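Local coordinates for protein collagen adhesin (Staphylococcus aureus, PDB 2F68) that probably binds host collagen by a "collagen hug", with two linked immunoglobulin-like domains closing around the triple helix, and so mediates adhesion of the bacterium, at residues L20-S25 / G31-K36; V62-Y67 / A128-G133. All coordinates share one frame; numbering follows the deposited sequence.

Contact 1. Residues L20-S25 / G31-K36; sequences LTVSPS and GKTTVK
The hydroxyl of Thr-33 donates to the carbonyl of Pro-24, OG1 lying 2.7 Å from O and tilted 17° out of the carbonyl plane. With that OG1 trans to the backbone nitrogen (chi1 -178°), the hydroxyl reaches across to the other strand just where the cis peptide between Ser-23 and Pro-24 turns the chain. Pro-24 N has no hydrogen to offer, so a side chain takes over where the backbone ladder stops. The proline ring lies alongside Thr-33 and points the opposite way, its CD 3.4 Å from OG1 of Thr-33.

Beyond this point, away from the turn, the ladder is regular. Thr-21 and Lys-36 form one hydrogen-bonded pair, with Lys-36 N 2.8 Å from Thr-21 O; Ser-23 and Thr-34 form the next, Ser-23 N being 2.9 Å from Thr-34 O. The reverse bond, from Thr-34 N to Ser-23 O, is less well directed, since the donor sits 46° above the carbonyl plane. A water donates to both Thr-21 O and Thr-34 O, giving each of these carbonyls a second partner.

Between the two pairs stands the non-hydrogen-bonded pair Val-22 and Val-35, turned to the inner face. Val-22 divides its branches: CG2 rests 3.8 Å from CG2 of Val-35, while CG1 crosses Thr-33 at about a right angle, 3.3 Å from its OG1. Leu-20 extends the apolar patch through CD1, 4.0 Å from CG1 of Val-35, and Ile-130 covers the two valines. On the outer face Thr-21 and Lys-36 run side by side, and the lysine makes a cation-pi contact with Phe-107. The whole is an antiparallel beta hairpin, here the opening one of an immunoglobulin-like beta domain.

Contact 2. Residues V62-Y67 / A128-G133; sequences VKIEGY and ATITSG
Ala-128, whose strand is held by backbone hydrogen bonding to Val-139, meets Val-62 and Ile-64 chiefly through its methyl group. No hydrogen bond links residues 62-67 to 128-133; each strand spends its backbone on other neighbours, Ile-64 for instance pairing with Pro-57.

The alanine CB is clasped by two side chains from the facing strand. CG2 of Val-62 lies 3.8 Å from it. Ile-64 lays its longer branch against the same methyl, with CG1 and CD1 each 3.8 Å away; the bend at chi2 (-63°) folds CD1 back so that both carbons touch it. Ile-130 approaches more loosely: its CD1, carried outward by an extended chi2 of 167°, ends 4.5 Å from CG2 of Ile-64. Trp-56 and Val-112 also pack on Ile-64, so the contact is buried among apolar groups.

The strand axes, 7.8 Å apart at their closest, are too far apart for hydrogen-bonded neighbours, and they diverge by 41°. Apolar side chains meeting between facing strands that are not hydrogen-bonded to each other form the kind of hydrophobic core found inside an immunoglobulin-like beta-sandwich or barrel.

How the contacts relate
Both segments of contact 1 precede those of contact 2 in the sequence, and the centres of the two contacts lie 10 Å apart in one curled, mixed sheet. The hairpin of strands 17-27 and 31-40 lies between the two strands of contact 2: strand 104-116 joins 31-40 to 62-75, while strand 135-141 joins 17-27 to 127-132. The sheet thus curves round until its distant strands face each other. The contacts also touch directly, with Leu-20 CD2 3.3 Å from Ile-130 O and Lys-32 CE 3.4 Å from Tyr-67 OH. Contact 1 therefore illustrates cohesion by pairing within the sheet, contact 2 cohesion across its interior, both within one of the adhesin's beta domains.

Contact 1. Residues L20-S25 / G31-K36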
# COMPACT_ATOMS: atom_id res chain seq x y z
N LEU A 20 -17.05 -14.43 -9.55
CA LEU A 20 -16.26 -13.59 -8.65
C LEU A 20 -15.37 -14.47 -7.77
O LEU A 20 -15.87 -15.23 -6.93
CB LEU A 20 -17.18 -12.71 -7.79
CG LEU A 20 -16.54 -11.67 -6.86
CD1 LEU A 20 -16.01 -10.47 -7.63
CD2 LEU A 20 -17.55 -11.22 -5.82
N THR A 21 -14.06 -14.36 -7.96
CA THR A 21 -13.09 -15.16 -7.23
C THR A 21 -12.00 -14.31 -6.59
O THR A 21 -11.53 -13.34 -7.19
CB THR A 21 -12.41 -16.22 -8.14
OG1 THR A 21 -11.93 -15.59 -9.34
CG2 THR A 21 -13.39 -17.33 -8.50
N VAL A 22 -11.61 -14.68 -5.37
CA VAL A 22 -10.50 -14.02 -4.68
C VAL A 22 -9.43 -15.04 -4.31
O VAL A 22 -9.69 -16.00 -3.57
CB VAL A 22 -10.97 -13.25 -3.41
CG1 VAL A 22 -9.82 -12.43 -2.83
CG2 VAL A 22 -12.14 -12.34 -3.72
N SER A 23 -8.22 -14.83 -4.83
CA SER A 23 -7.09 -15.71 -4.56
C SER A 23 -5.86 -14.89 -4.16
O SER A 23 -5.51 -13.92 -4.83
CB SER A 23 -6.77 -16.57 -5.79
OG SER A 23 -5.74 -17.50 -5.51
N PRO A 24 -5.20 -15.28 -3.05
CA PRO A 24 -5.53 -16.41 -2.16
C PRO A 24 -6.71 -16.13 -1.24
O PRO A 24 -7.01 -14.97 -0.94
CB PRO A 24 -4.25 -16.59 -1.35
CG PRO A 24 -3.65 -15.23 -1.29
CD PRO A 24 -3.99 -14.56 -2.59
N SER A 25 -7.36 -17.19 -0.78
CA SER A 25 -8.53 -17.09 0.09
C SER A 25 -8.17 -16.94 1.57
O SER A 25 -9.00 -16.56 2.38
CB SER A 25 -9.46 -18.30 -0.11
OG SER A 25 -8.78 -19.51 0.18
N GLY A 31 -2.39 -8.27 4.83
CA GLY A 31 -1.94 -9.03 3.67
C GLY A 31 -2.65 -8.63 2.39
O GLY A 31 -3.73 -8.03 2.43
N LYS A 32 -2.05 -8.99 1.25
CA LYS A 32 -2.60 -8.66 -0.06
C LYS A 32 -3.23 -9.87 -0.73
O LYS A 32 -2.69 -10.98 -0.66
CB LYS A 32 -1.51 -8.07 -0.96
CG LYS A 32 -0.97 -6.72 -0.52
CD LYS A 32 0.13 -6.23 -1.45
CE LYS A 32 0.72 -4.91 -0.97
NZ LYS A 32 1.80 -4.43 -1.88
N THR A 33 -4.36 -9.65 -1.39
CA THR A 33 -5.05 -10.70 -2.16
C THR A 33 -5.73 -10.12 -3.40
O THR A 33 -6.14 -8.96 -3.42
CB THR A 33 -6.05 -11.51 -1.29
OG1 THR A 33 -6.65 -12.54 -2.08
CG2 THR A 33 -7.13 -10.62 -0.69
N THR A 34 -5.83 -10.94 -4.45
CA THR A 34 -6.33 -10.49 -5.75
C THR A 34 -7.79 -10.89 -5.99
O THR A 34 -8.15 -12.06 -5.83
CB THR A 34 -5.44 -11.02 -6.90
OG1 THR A 34 -4.06 -10.98 -6.51
CG2 THR A 34 -5.63 -10.17 -8.16
N VAL A 35 -8.60 -9.91 -6.37
CA VAL A 35 -10.02 -10.13 -6.66
C VAL A 35 -10.26 -10.08 -8.17
O VAL A 35 -9.81 -9.15 -8.84
CB VAL A 35 -10.92 -9.08 -5.96
CG1 VAL A 35 -12.40 -9.40 -6.15
CG2 VAL A 35 -10.60 -9.00 -4.47
N LYS A 36 -10.96 -11.08 -8.70
CA LYS A 36 -11.29 -11.14 -10.12
C LYS A 36 -12.80 -11.22 -10.34
O LYS A 36 -13.48 -12.08 -9.77
CB LYS A 36 -10.59 -12.32 -10.79
CG LYS A 36 -10.58 -12.26 -12.31
CD LYS A 36 -9.82 -13.44 -12.91
CE LYS A 36 -9.80 -13.36 -14.43
NZ LYS A 36 -9.06 -14.51 -15.03
O HOH W 1 -8.99 -13.94 -8.04
O HOH W 2 -13.01 -14.59 -11.66

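Contact 2. Residues V62-Y67 / A128-G133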
# COMPACT_ATOMS: atom_id res chain seq x y z
N VAL A 62 -13.76 -7.18 10.22
CA VAL A 62 -12.81 -7.25 9.11
C VAL A 62 -12.96 -6.07 8.15
O VAL A 62 -14.08 -5.59 7.91
CB VAL A 62 -12.90 -8.58 8.33
CG1 VAL A 62 -12.13 -9.68 9.05
CG2 VAL A 62 -14.35 -9.00 8.09
N LYS A 63 -11.84 -5.60 7.62
CA LYS A 63 -11.82 -4.47 6.70
C LYS A 63 -11.05 -4.80 5.42
O LYS A 63 -9.90 -5.24 5.47
CB LYS A 63 -11.21 -3.24 7.38
CG LYS A 63 -11.23 -1.96 6.55
CD LYS A 63 -10.73 -0.77 7.35
CE LYS A 63 -10.65 0.50 6.51
NZ LYS A 63 -11.98 1.02 6.11
N ILE A 64 -11.71 -4.59 4.28
CA ILE A 64 -11.08 -4.78 2.97
C ILE A 64 -10.85 -3.42 2.32
O ILE A 64 -11.77 -2.61 2.20
CB ILE A 64 -11.93 -5.71 2.05
CG1 ILE A 64 -12.14 -7.09 2.68
CG2 ILE A 64 -11.31 -5.82 0.65
CD1 ILE A 64 -10.86 -7.91 2.92
N GLU A 65 -9.61 -3.18 1.91
CA GLU A 65 -9.22 -1.90 1.31
C GLU A 65 -8.68 -2.11 -0.10
O GLU A 65 -7.62 -2.71 -0.29
CB GLU A 65 -8.19 -1.18 2.18
CG GLU A 65 -8.69 -0.81 3.57
CD GLU A 65 -7.64 -0.10 4.41
OE1 GLU A 65 -7.19 1.00 4.01
OE2 GLU A 65 -7.26 -0.64 5.47
N GLY A 66 -9.42 -1.61 -1.09
CA GLY A 66 -9.02 -1.71 -2.49
C GLY A 66 -7.97 -0.67 -2.86
O GLY A 66 -8.19 0.53 -2.67
N TYR A 67 -6.84 -1.14 -3.38
CA TYR A 67 -5.76 -0.25 -3.81
C TYR A 67 -6.19 0.59 -5.00
O TYR A 67 -6.64 0.05 -6.02
CB TYR A 67 -4.50 -1.05 -4.13
CG TYR A 67 -3.83 -1.68 -2.92
CD1 TYR A 67 -4.08 -3.00 -2.57
CD2 TYR A 67 -2.95 -0.94 -2.12
CE1 TYR A 67 -3.47 -3.58 -1.46
CE2 TYR A 67 -2.34 -1.51 -1.01
CZ TYR A 67 -2.60 -2.83 -0.69
OH TYR A 67 -1.99 -3.40 0.41
N ALA A 128 -14.17 -12.21 5.54
CA ALA A 128 -14.67 -11.05 4.80
C ALA A 128 -15.34 -11.50 3.51
O ALA A 128 -14.74 -12.20 2.69
CB ALA A 128 -13.54 -10.08 4.51
N THR A 129 -16.60 -11.08 3.33
CA THR A 129 -17.39 -11.48 2.17
C THR A 129 -17.41 -10.38 1.11
O THR A 129 -18.01 -9.32 1.30
CB THR A 129 -18.84 -11.86 2.57
OG1 THR A 129 -18.80 -12.80 3.66
CG2 THR A 129 -19.59 -12.49 1.40
N ILE A 130 -16.76 -10.65 -0.02
CA ILE A 130 -16.76 -9.74 -1.16
C ILE A 130 -17.87 -10.15 -2.13
O ILE A 130 -17.95 -11.31 -2.54
CB ILE A 130 -15.37 -9.71 -1.87
CG1 ILE A 130 -14.29 -9.25 -0.89
CG2 ILE A 130 -15.42 -8.80 -3.10
CD1 ILE A 130 -12.86 -9.47 -1.37
N THR A 131 -18.73 -9.19 -2.47
CA THR A 131 -19.90 -9.45 -3.31
C THR A 131 -19.91 -8.61 -4.59
O THR A 131 -19.47 -7.47 -4.59
CB THR A 131 -21.22 -9.19 -2.54
OG1 THR A 131 -21.21 -7.86 -2.00
CG2 THR A 131 -21.40 -10.20 -1.40
N SER A 132 -20.43 -9.21 -5.66
CA SER A 132 -20.64 -8.51 -6.93
C SER A 132 -21.87 -9.08 -7.63
O SER A 132 -21.79 -10.10 -8.32
CB SER A 132 -19.40 -8.62 -7.82
OG SER A 132 -19.56 -7.88 -9.02
N GLY A 133 -23.00 -8.41 -7.44
CA GLY A 133 -24.28 -8.86 -7.99
C GLY A 133 -24.85 -10.03 -7.21
O GLY A 133 -25.14 -9.91 -6.02